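Local coordinates for CMP/dCMP-type deaminase domain-containing protein (Aspergillus oryzae RIB40, PDB 7DRY) that is a zinc-dependent deaminase of the cytidine deaminase fold that probably carries out the deamination step of riboflavin biosynthesis, at residues A30-R35 against R91-Y96. Residues are numbered along the deposited sequence; the frame is centred on the assembly and turned at random.
Sequences AILVSR and RKLVMY
R35 and Y96 sit on the same face of two neighbouring antiparallel strands but four residues apart in register, and their side chains, reaching along the sheet, meet at about a right angle. Both terminal nitrogens of the guanidinium, NH1 and NH2, converge on the phenol oxygen, R35 NH2 lying 2.9 Å from Y96 OH. That oxygen sits in the guanidinium plane, while guanidinium and ring are turned 71° apart. With CG anti to the backbone N (chi1 172°) and a bend at chi3, the arginine chain runs back over the sheet to the tyrosine. The pair is held from outside too: D45 forms a salt bridge with R35, H5 hydrogen-bonds Y96 OH, and the tyrosine ring stacks with Y8 and Y131.

Beneath this grip the backbones illustrate regular antiparallel pairing. Three hydrogen-bonded pairs, I31 with Y96, V33 with V94 and R35 with K92, each contribute two N-H...O bonds, such as V33 N to V94 O at 2.8 Å. Packing is close on both faces. V33 CG2 reaches the edge of the Y96 ring, 4.1 Å from CD1, and on the other face L32 CD1 packs on M95 CB.

At the end of the strand pair away from Y96, R91 takes S34 side-on: its NE meets S34 OG at 2.6 Å, and its NH2 approaches S34 O from above the carbonyl plane. NH2 also bonds the backbone oxygen of D44. The looser side is at K92, the one partly exposed residue here: across the contact its side chain touches little beyond CG, 3.8 Å from R35 O, and the rest runs extended away from strand 29-36.

M95 points the opposite way from Y96, its side chain about 9 Å from the zinc ion. Strands 29-36 and 91-97 are adjacent interior strands of the mixed five-stranded sheet, and at 91-97 the antiparallel half gives way to parallel pairing with 127-132, as befits the cytidine deaminase fold.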
loop_
_atom_site.group_PDB
_atom_site.type_symbol
_atom_site.label_atom_id
_atom_site.label_comp_id
_atom_site.label_asym_id
_atom_site.label_seq_id
_atom_site.Cartn_x
_atom_site.Cartn_y
_atom_site.Cartn_z
ATOM N N ALA A 30 -4.760 -2.269 0.842
ATOM C CA ALA A 30 -3.878 -1.574 1.769
ATOM C C ALA A 30 -4.615 -1.276 3.064
ATOM O O ALA A 30 -5.801 -0.923 3.047
ATOM C CB ALA A 30 -3.391 -0.246 1.178
ATOM N N ILE A 31 -3.897 -1.393 4.186
ATOM C CA ILE A 31 -4.440 -1.108 5.513
ATOM C C ILE A 31 -3.424 -0.258 6.255
ATOM O O ILE A 31 -2.250 -0.631 6.347
ATOM C CB ILE A 31 -4.729 -2.395 6.304
ATOM C CG1 ILE A 31 -5.844 -3.199 5.623
ATOM C CG2 ILE A 31 -5.151 -2.057 7.742
ATOM C CD1 ILE A 31 -6.044 -4.607 6.193
ATOM N N LEU A 32 -3.869 0.878 6.773
ATOM C CA LEU A 32 -3.018 1.788 7.530
ATOM C C LEU A 32 -3.317 1.606 9.014
ATOM O O LEU A 32 -4.484 1.647 9.422
ATOM C CB LEU A 32 -3.294 3.225 7.097
ATOM C CG LEU A 32 -2.436 4.305 7.764
ATOM C CD1 LEU A 32 -0.958 4.097 7.429
ATOM C CD2 LEU A 32 -2.914 5.672 7.310
ATOM N N VAL A 33 -2.268 1.369 9.811
ATOM C CA VAL A 33 -2.389 0.982 11.215
ATOM C C VAL A 33 -1.605 1.967 12.075
ATOM O O VAL A 33 -0.516 2.409 11.688
ATOM C CB VAL A 33 -1.821 -0.442 11.403
ATOM C CG1 VAL A 33 -1.866 -0.878 12.865
ATOM C CG2 VAL A 33 -2.577 -1.440 10.512
ATOM N N SER A 34 -2.146 2.296 13.250
ATOM C CA SER A 34 -1.407 3.007 14.297
ATOM C C SER A 34 -0.950 1.990 15.337
ATOM O O SER A 34 -1.775 1.274 15.920
ATOM C CB SER A 34 -2.259 4.084 14.969
ATOM O OG SER A 34 -1.616 4.580 16.141
ATOM N N ARG A 35 0.355 1.933 15.569
ATOM C CA ARG A 35 0.979 0.896 16.379
ATOM C C ARG A 35 1.885 1.544 17.418
ATOM O O ARG A 35 2.601 2.506 17.120
ATOM C CB ARG A 35 1.811 -0.019 15.461
ATOM C CG ARG A 35 2.681 -1.033 16.172
ATOM C CD ARG A 35 3.159 -2.087 15.179
ATOM N NE ARG A 35 2.045 -2.888 14.688
ATOM C CZ ARG A 35 2.045 -3.541 13.528
ATOM N NH1 ARG A 35 3.112 -3.501 12.734
ATOM N NH2 ARG A 35 0.976 -4.237 13.166
ATOM N N ARG A 91 3.372 6.377 19.157
ATOM C CA ARG A 91 2.782 5.503 18.158
ATOM C C ARG A 91 3.299 5.884 16.782
ATOM O O ARG A 91 3.637 7.045 16.530
ATOM C CB ARG A 91 1.246 5.594 18.134
ATOM C CG ARG A 91 0.609 5.219 19.455
ATOM C CD ARG A 91 -0.904 5.284 19.380
ATOM N NE ARG A 91 -1.384 4.085 18.719
ATOM C CZ ARG A 91 -1.754 2.986 19.360
ATOM N NH1 ARG A 91 -1.724 2.936 20.683
ATOM N NH2 ARG A 91 -2.148 1.935 18.675
ATOM N N LYS A 92 3.362 4.896 15.898
ATOM C CA LYS A 92 3.786 5.111 14.527
ATOM C C LYS A 92 2.720 4.593 13.580
ATOM O O LYS A 92 1.968 3.669 13.905
ATOM C CB LYS A 92 5.121 4.411 14.227
ATOM C CG LYS A 92 5.092 2.890 14.317
ATOM C CD LYS A 92 6.458 2.331 13.898
ATOM C CE LYS A 92 6.593 0.844 14.178
ATOM N NZ LYS A 92 7.999 0.392 13.902
ATOM N N LEU A 93 2.665 5.198 12.400
ATOM C CA LEU A 93 1.766 4.750 11.348
ATOM C C LEU A 93 2.518 3.772 10.460
ATOM O O LEU A 93 3.649 4.046 10.032
ATOM C CB LEU A 93 1.295 5.935 10.511
ATOM C CG LEU A 93 0.311 6.879 11.194
ATOM C CD1 LEU A 93 0.081 8.093 10.304
ATOM C CD2 LEU A 93 -1.011 6.159 11.462
ATOM N N VAL A 94 1.899 2.629 10.211
ATOM C CA VAL A 94 2.459 1.578 9.376
ATOM C C VAL A 94 1.407 1.236 8.334
ATOM O O VAL A 94 0.225 1.101 8.668
ATOM C CB VAL A 94 2.779 0.340 10.234
ATOM C CG1 VAL A 94 3.151 -0.836 9.369
ATOM C CG2 VAL A 94 3.873 0.669 11.249
ATOM N N MET A 95 1.822 1.101 7.079
ATOM C CA MET A 95 0.919 0.678 6.019
ATOM C C MET A 95 1.282 -0.718 5.536
ATOM O O MET A 95 2.440 -0.984 5.194
ATOM C CB MET A 95 0.913 1.662 4.850
ATOM C CG MET A 95 -0.148 1.300 3.812
ATOM S SD MET A 95 -0.190 2.389 2.378
ATOM C CE MET A 95 -1.142 3.759 3.047
ATOM N N TYR A 96 0.293 -1.608 5.544
ATOM C CA TYR A 96 0.393 -2.903 4.890
ATOM C C TYR A 96 -0.229 -2.795 3.505
ATOM O O TYR A 96 -1.256 -2.135 3.319
ATOM C CB TYR A 96 -0.369 -3.959 5.690
ATOM C CG TYR A 96 0.267 -4.298 7.012
ATOM C CD1 TYR A 96 -0.047 -3.577 8.172
ATOM C CD2 TYR A 96 1.178 -5.346 7.117
ATOM C CE1 TYR A 96 0.547 -3.891 9.391
ATOM C CE2 TYR A 96 1.779 -5.661 8.328
ATOM C CZ TYR A 96 1.454 -4.942 9.462
ATOM O OH TYR A 96 2.038 -5.259 10.657
#